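Local structure of protease VP4 (Blotched snakehead virus, 2GEF) at residues R23-T28 against R56-P61; G30-V35 against A110-R115; L141-S146 against D202-A207. The protein is a birnaviral serine endopeptidase with a serine/lysine catalytic dyad, released from the viral polyprotein and probably the protease that cleaves that polyprotein. One frame throughout, in Å; residues are numbered along the deposited sequence.

Contact 1: residues R23-T28 against R56-P61; sequences RIVHFT and RDLMSP
A strand-on-loop contact, mostly apolar and partly buried: Leu58, in the short 3-10 turn after strand 43-52, pushes its two methyls against Arg23, Val25 and Phe27 on one side of strand 22-27. With CG beside its own backbone N (chi1 -82°), the leucine sends its fork across to the strand. Leu58 CD2 lies over one face of the Arg23 guanidinium, 3.6 Å from Arg23 NE, and the two side chains run roughly perpendicular. Arg23 bends at chi3 (-39°), which swings the flat group over the methyl. Val25 meets the leucine tip to tip, its CG1 4.0 Å from Leu58 CD2. At the inner end Leu58 CD1 reaches Phe27 CZ at 3.8 Å, obliquely to the ring, while Val25 CG2 lies over one face of that ring, near its rim. Asp57 OD2 stays 5.8 Å from Arg23 NH2, too far for a salt bridge. The turn is closed by Met59 N bonding to Arg56 O. Leu107 of strand 104-109 touches both Phe27 and Leu58. This is an i, i+2, i+4 strand face packed against a loop, here on an outermost strand, within this chain, of a three-stranded antiparallel sheet.

Contact 2: residues G30-V35 against A110-R115; sequences GALFPV and ADVFWR
Leu32 meets Val112 and Trp114 where two different sheets of the protease face each other: strand 31-38 belongs to the mixed sheet, and strand 111-114 is an outer strand of the three-stranded antiparallel one. This is sheet-to-sheet packing through side chains, and no hydrogen bond joins the two segments.

The apolar part rests on one leucine. Its CG stands beside the backbone N (chi1 -61°), and the two methyls divide the work: Leu32 CD2 lies 4.2 Å from Val112 CG2, and Leu32 CD1 comes to 4.3 Å from Trp114 CH2, on an oblique approach to the indole. Leu32 and Val112 lie alongside one another, pointing opposite ways. Leu182 touches both Leu32 and Trp114, and Ile49 of strand 43-52 adds to the surroundings of Leu32. The leucine side chain is about 11 Å from that of the catalytic Lys173 and about 12 Å from that of the nucleophile Ser136; it lies a shell or more back from the pair and does not touch it.

The aromatic part is local to the second strand. Val112 spreads its two branches: CG2 serves Leu32, whereas CG1, anti to the backbone N (chi1 -171°), sits 3.6 Å above one face of the Trp114 ring system, toward its rim. The pyrrole end of the indole is held by NE1, which bonds to Val150 O, and the ring also makes a cation-pi contact with Lys152.

Among the polar contacts, the CB bond of Asp111 leads away from the other segment, and its carboxylate accepts a weak bond from the next residue, Val112 N to Asp111 OD1, 2.8 Å with an N-H...O angle of 150°.

Contact 3: residues L141-S146 against D202-A207; sequences LALASS and DAADHA
Leu143 on helix 138-146 heads toward helix 200-209 and sets its forked end against the backbone and methyls of three alanines. CG stands beside the leucine's own backbone N, anti to the carbonyl carbon, and this extends the fork away from its helix. The branches then part. Leu143 CD2 comes down on the backbone of Ala204, 3.8 Å from its CA, and reaches CB of the same residue at 4.0 Å. Leu143 CD1 turns to Ala203 and Ala207, one turn apart, meeting Ala203 CB at 4.2 Å and Ala207 CB at 4.3 Å, with Ala203 O also close by.

The alanines do not all face the leucine in the same way. Ala203 and Ala207 direct their CB atoms toward it, while the CB of Ala204 leaves its backbone across the line of approach and exposes its CA to CD2. With such small residues on one helix, a single long side chain can span the 10.4 Å that separates the axes of 141-146 and 202-207. This is a helix-helix packing contact, joining helix 138-146, which follows soon after the nucleophile Ser136, to the C-terminal helix; the axes of the same two segments cross at -60°. Tyr155 of strand 154-160 touches both Leu143 and Ala207; its hydroxyl is hydrogen-bonded to His206 ND1.

Behind the leucine, two serine hydroxyls converge on one carbonyl near the end of helix 138-146. Ser146 OG donates to Ala142 O at 2.8 Å and Ser145 OG donates to the same oxygen at 3.0 Å. They arrive from opposite faces of the carbonyl plane, the Ser146 donor tilted 27° from it and the Ser145 donor 34°.

In the fold
Contact 1 and contact 2 interleave along the chain, since 23-28 and 30-35 both precede 56-61 and 110-115; contact 3 opens only after both have closed. Strands 22-27 and 111-114 flank strand 120-126 in one antiparallel sheet, so contacts 1 and 2 share it, with centres 12 Å apart and His26 packed on Arg115. The centres of contacts 2 and 3 lie 14 Å apart; Gly30 and Ala31 pack on Ala144, and Ala31 also on Leu143. Contacts 1 and 3 do not touch, their centres 21 Å apart. Contact 2 joins the three-stranded sheet to strand 31-38, which packs on helix 138-146, the helix soon after Ser136.

Contact 1: residues R23-T28 against R56-P61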
# COMPACT_ATOMS: atom_id res chain seq x y z
N ARG A 23 7.36 5.67 15.68
CA ARG A 23 7.96 4.48 16.33
C ARG A 23 8.51 3.42 15.38
O ARG A 23 7.82 2.94 14.48
CB ARG A 23 6.99 3.85 17.27
CG ARG A 23 5.60 4.34 17.10
CD ARG A 23 4.77 3.69 18.23
NE ARG A 23 5.18 2.29 18.45
CZ ARG A 23 4.90 1.63 19.56
NH1 ARG A 23 4.16 2.24 20.52
NH2 ARG A 23 5.35 0.38 19.73
N ILE A 24 9.79 3.10 15.55
CA ILE A 24 10.35 1.96 14.92
C ILE A 24 9.61 0.68 15.44
O ILE A 24 9.54 0.43 16.62
CB ILE A 24 11.94 1.92 15.07
CG1 ILE A 24 12.60 3.30 14.81
CG2 ILE A 24 12.59 1.01 14.03
CD1 ILE A 24 11.75 4.31 14.06
N VAL A 25 8.99 -0.10 14.54
CA VAL A 25 8.50 -1.41 14.96
C VAL A 25 9.01 -2.44 13.99
O VAL A 25 9.25 -2.21 12.76
CB VAL A 25 6.92 -1.53 15.28
CG1 VAL A 25 6.09 -0.39 14.80
CG2 VAL A 25 6.28 -3.01 15.00
N HIS A 26 9.16 -3.61 14.59
CA HIS A 26 9.77 -4.70 13.90
C HIS A 26 8.60 -5.56 13.44
O HIS A 26 7.74 -6.00 14.25
CB HIS A 26 10.71 -5.47 14.80
CG HIS A 26 11.22 -6.68 14.14
ND1 HIS A 26 11.92 -6.62 12.95
CD2 HIS A 26 11.04 -8.00 14.41
CE1 HIS A 26 12.19 -7.85 12.55
NE2 HIS A 26 11.67 -8.70 13.42
N PHE A 27 8.55 -5.77 12.11
CA PHE A 27 7.55 -6.58 11.46
C PHE A 27 8.30 -7.71 10.77
O PHE A 27 9.27 -7.51 9.98
CB PHE A 27 6.81 -5.75 10.38
CG PHE A 27 5.79 -4.81 10.95
CD1 PHE A 27 5.96 -3.43 10.83
CD2 PHE A 27 4.67 -5.27 11.63
CE1 PHE A 27 5.00 -2.54 11.40
CE2 PHE A 27 3.75 -4.36 12.19
CZ PHE A 27 3.92 -3.02 12.02
N THR A 28 7.79 -8.89 11.01
CA THR A 28 8.26 -10.05 10.33
C THR A 28 7.48 -10.29 9.02
O THR A 28 7.82 -11.17 8.23
CB THR A 28 8.10 -11.29 11.25
OG1 THR A 28 6.74 -11.38 11.68
CG2 THR A 28 9.04 -11.21 12.43
N ARG A 56 -4.22 -2.17 15.54
CA ARG A 56 -4.96 -0.98 16.00
C ARG A 56 -4.13 -0.13 17.01
O ARG A 56 -4.14 1.15 16.97
CB ARG A 56 -6.30 -1.41 16.56
CG ARG A 56 -7.16 -1.83 15.43
CD ARG A 56 -8.49 -2.57 15.79
NE ARG A 56 -9.54 -1.57 15.70
CZ ARG A 56 -10.72 -1.70 16.34
NH1 ARG A 56 -10.96 -2.87 16.98
NH2 ARG A 56 -11.62 -0.68 16.33
N ASP A 57 -3.40 -0.83 17.87
CA ASP A 57 -2.61 -0.14 18.91
C ASP A 57 -1.57 0.77 18.35
O ASP A 57 -0.92 1.45 19.10
CB ASP A 57 -1.84 -1.09 19.81
CG ASP A 57 -1.01 -2.12 19.06
OD1 ASP A 57 -1.59 -2.83 18.26
OD2 ASP A 57 0.21 -2.22 19.30
N LEU A 58 -1.34 0.64 17.05
CA LEU A 58 -0.27 1.31 16.33
C LEU A 58 -0.85 2.46 15.45
O LEU A 58 -0.08 3.34 14.99
CB LEU A 58 0.49 0.35 15.46
CG LEU A 58 1.61 -0.53 16.06
CD1 LEU A 58 2.13 -1.42 14.95
CD2 LEU A 58 2.75 0.15 16.84
N MSE A 59 -2.18 2.43 15.25
CA MSE A 59 -2.93 3.49 14.55
C MSE A 59 -3.09 4.72 15.37
O MSE A 59 -3.25 4.60 16.61
CB MSE A 59 -4.33 3.02 14.27
CG MSE A 59 -4.29 1.80 13.25
SE MSE A 59 -5.93 1.00 12.85
CE MSE A 59 -6.54 2.27 11.59
N SER A 60 -3.16 5.88 14.72
CA SER A 60 -3.84 7.10 15.33
C SER A 60 -5.28 6.77 15.85
O SER A 60 -5.94 5.90 15.22
CB SER A 60 -3.93 8.23 14.26
OG SER A 60 -4.58 9.32 14.81
N PRO A 61 -5.79 7.43 16.93
CA PRO A 61 -7.24 7.18 17.32
C PRO A 61 -8.27 7.64 16.21
O PRO A 61 -9.36 7.08 16.00
CB PRO A 61 -7.40 8.02 18.60
CG PRO A 61 -5.96 8.32 19.11
CD PRO A 61 -5.07 8.31 17.90

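Contact 2: residues G30-V35 against A110-R115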
# COMPACT_ATOMS: atom_id res chain seq x y z
N GLY A 30 4.15 -8.16 6.16
CA GLY A 30 3.46 -6.94 5.80
C GLY A 30 3.76 -6.63 4.35
O GLY A 30 4.66 -7.19 3.80
N ALA A 31 2.97 -5.80 3.66
CA ALA A 31 3.29 -5.42 2.30
C ALA A 31 3.01 -3.92 2.16
O ALA A 31 2.04 -3.40 2.77
CB ALA A 31 2.51 -6.21 1.29
N LEU A 32 3.89 -3.25 1.43
CA LEU A 32 3.79 -1.82 1.12
C LEU A 32 3.00 -1.56 -0.09
O LEU A 32 3.08 -2.30 -1.10
CB LEU A 32 5.21 -1.17 0.93
CG LEU A 32 6.03 -1.29 2.23
CD1 LEU A 32 7.57 -1.27 1.85
CD2 LEU A 32 5.74 -0.17 3.42
N PHE A 33 2.27 -0.44 -0.00
CA PHE A 33 1.52 0.06 -1.09
C PHE A 33 1.47 1.65 -1.00
O PHE A 33 1.71 2.17 0.04
CB PHE A 33 0.12 -0.48 -1.06
CG PHE A 33 -0.70 -0.11 0.20
CD1 PHE A 33 -1.72 0.86 0.14
CD2 PHE A 33 -0.58 -0.91 1.41
CE1 PHE A 33 -2.51 1.17 1.30
CE2 PHE A 33 -1.40 -0.63 2.53
CZ PHE A 33 -2.39 0.35 2.48
N PRO A 34 1.24 2.37 -2.15
CA PRO A 34 1.10 3.81 -2.17
C PRO A 34 -0.23 4.33 -1.98
O PRO A 34 -1.21 3.65 -2.29
CB PRO A 34 1.73 4.19 -3.49
CG PRO A 34 1.25 3.09 -4.33
CD PRO A 34 1.45 1.84 -3.50
N VAL A 35 -0.26 5.48 -1.24
CA VAL A 35 -1.49 6.15 -0.88
C VAL A 35 -1.45 7.62 -1.31
O VAL A 35 -0.58 8.40 -0.85
CB VAL A 35 -1.80 6.09 0.58
CG1 VAL A 35 -3.18 6.98 0.88
CG2 VAL A 35 -2.05 4.65 1.00
N ALA A 110 7.02 6.16 7.32
CA ALA A 110 8.01 7.03 6.74
C ALA A 110 9.22 6.34 6.14
O ALA A 110 9.89 6.94 5.40
CB ALA A 110 8.49 7.92 7.79
N ASP A 111 9.54 5.10 6.50
CA ASP A 111 10.72 4.42 6.06
C ASP A 111 10.77 2.99 6.56
O ASP A 111 10.02 2.63 7.44
CB ASP A 111 11.99 5.08 6.61
CG ASP A 111 13.21 4.91 5.67
OD1 ASP A 111 13.12 4.23 4.58
OD2 ASP A 111 14.26 5.47 6.00
N VAL A 112 11.74 2.23 6.06
CA VAL A 112 11.81 0.76 6.22
C VAL A 112 13.25 0.29 6.08
O VAL A 112 13.96 0.54 5.07
CB VAL A 112 10.92 -0.08 5.18
CG1 VAL A 112 10.92 -1.60 5.62
CG2 VAL A 112 9.48 0.44 5.19
N PHE A 113 13.65 -0.42 7.13
CA PHE A 113 15.01 -0.91 7.25
C PHE A 113 14.82 -2.37 7.34
O PHE A 113 14.28 -2.79 8.33
CB PHE A 113 15.70 -0.33 8.54
CG PHE A 113 15.54 1.20 8.64
CD1 PHE A 113 16.32 2.05 7.81
CD2 PHE A 113 14.53 1.75 9.48
CE1 PHE A 113 16.12 3.42 7.82
CE2 PHE A 113 14.33 3.08 9.55
CZ PHE A 113 15.15 3.97 8.70
N TRP A 114 15.24 -3.12 6.31
CA TRP A 114 15.31 -4.60 6.30
C TRP A 114 16.48 -5.12 7.14
O TRP A 114 17.58 -4.48 7.27
CB TRP A 114 15.40 -5.24 4.89
CG TRP A 114 14.02 -5.24 4.21
CD1 TRP A 114 13.10 -6.26 4.14
CD2 TRP A 114 13.43 -4.14 3.54
NE1 TRP A 114 11.96 -5.83 3.50
CE2 TRP A 114 12.18 -4.55 3.07
CE3 TRP A 114 13.90 -2.83 3.21
CZ2 TRP A 114 11.32 -3.68 2.37
CZ3 TRP A 114 13.05 -1.97 2.50
CH2 TRP A 114 11.75 -2.43 2.08
N ARG A 115 16.18 -6.25 7.78
CA ARG A 115 17.15 -7.13 8.35
C ARG A 115 17.51 -8.22 7.30
O ARG A 115 16.70 -8.56 6.40
CB ARG A 115 16.50 -7.76 9.55
CG ARG A 115 15.89 -6.79 10.57
CD ARG A 115 15.86 -7.52 11.93
NE ARG A 115 15.67 -6.56 12.97
CZ ARG A 115 15.33 -6.78 14.22
NH1 ARG A 115 15.19 -8.00 14.73
NH2 ARG A 115 15.13 -5.70 14.96

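Contact 3: residues L141-S146 against D202-A207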
# COMPACT_ATOMS: atom_id res chain seq x y z
N LEU A 141 -2.67 -6.04 0.36
CA LEU A 141 -3.54 -6.98 1.17
C LEU A 141 -3.32 -8.42 1.06
O LEU A 141 -3.18 -9.13 2.04
CB LEU A 141 -5.03 -6.73 0.85
CG LEU A 141 -5.40 -5.30 1.24
CD1 LEU A 141 -6.92 -4.87 1.12
CD2 LEU A 141 -4.74 -4.80 2.49
N ALA A 142 -3.47 -8.87 -0.15
CA ALA A 142 -3.12 -10.25 -0.60
C ALA A 142 -1.76 -10.76 -0.19
O ALA A 142 -1.62 -11.84 0.35
CB ALA A 142 -3.17 -10.36 -2.11
N LEU A 143 -0.73 -10.09 -0.65
CA LEU A 143 0.63 -10.55 -0.27
C LEU A 143 0.73 -10.54 1.29
O LEU A 143 1.33 -11.47 1.88
CB LEU A 143 1.66 -9.61 -0.93
CG LEU A 143 1.39 -9.70 -2.44
CD1 LEU A 143 2.48 -8.92 -3.13
CD2 LEU A 143 1.73 -11.03 -2.82
N ALA A 144 0.13 -9.53 1.97
CA ALA A 144 0.38 -9.37 3.42
C ALA A 144 -0.38 -10.43 4.14
O ALA A 144 0.02 -10.85 5.17
CB ALA A 144 0.03 -7.98 3.95
N SER A 145 -1.48 -10.86 3.59
CA SER A 145 -2.24 -11.91 4.20
C SER A 145 -1.56 -13.31 3.94
O SER A 145 -1.93 -14.28 4.57
CB SER A 145 -3.69 -11.95 3.62
OG SER A 145 -3.56 -12.79 2.45
N SER A 146 -0.63 -13.41 3.01
CA SER A 146 -0.04 -14.69 2.76
C SER A 146 1.45 -14.85 2.99
O SER A 146 1.87 -15.91 3.43
CB SER A 146 -0.53 -15.34 1.44
OG SER A 146 -0.65 -14.49 0.30
N ASP A 202 2.15 -13.58 -10.08
CA ASP A 202 3.34 -12.87 -10.50
C ASP A 202 3.78 -11.87 -9.48
O ASP A 202 4.94 -11.71 -9.25
CB ASP A 202 3.15 -12.13 -11.83
CG ASP A 202 2.99 -13.08 -12.98
OD1 ASP A 202 2.37 -12.73 -14.03
OD2 ASP A 202 3.36 -14.24 -12.71
N ALA A 203 2.86 -11.18 -8.89
CA ALA A 203 3.21 -10.32 -7.71
C ALA A 203 3.80 -11.07 -6.53
O ALA A 203 4.69 -10.58 -5.95
CB ALA A 203 1.96 -9.60 -7.29
N ALA A 204 3.28 -12.26 -6.13
CA ALA A 204 3.97 -13.05 -5.13
C ALA A 204 5.28 -13.57 -5.60
O ALA A 204 6.21 -13.57 -4.79
CB ALA A 204 3.02 -14.29 -4.67
N ASP A 205 5.40 -14.02 -6.89
CA ASP A 205 6.71 -14.29 -7.48
C ASP A 205 7.70 -13.11 -7.36
O ASP A 205 8.79 -13.29 -6.91
CB ASP A 205 6.63 -14.77 -8.88
CG ASP A 205 6.12 -16.23 -8.99
OD1 ASP A 205 5.80 -16.88 -7.94
OD2 ASP A 205 6.08 -16.72 -10.13
N HIS A 206 7.26 -11.91 -7.69
CA HIS A 206 8.08 -10.77 -7.67
C HIS A 206 8.52 -10.48 -6.20
O HIS A 206 9.64 -10.12 -5.93
CB HIS A 206 7.33 -9.57 -8.23
CG HIS A 206 8.11 -8.27 -8.07
ND1 HIS A 206 8.26 -7.65 -6.87
CD2 HIS A 206 8.89 -7.58 -8.94
CE1 HIS A 206 9.01 -6.57 -6.99
NE2 HIS A 206 9.46 -6.54 -8.23
N ALA A 207 7.63 -10.65 -5.25
CA ALA A 207 7.85 -10.35 -3.85
C ALA A 207 9.01 -11.25 -3.32
O ALA A 207 9.97 -10.82 -2.71
CB ALA A 207 6.45 -10.48 -3.09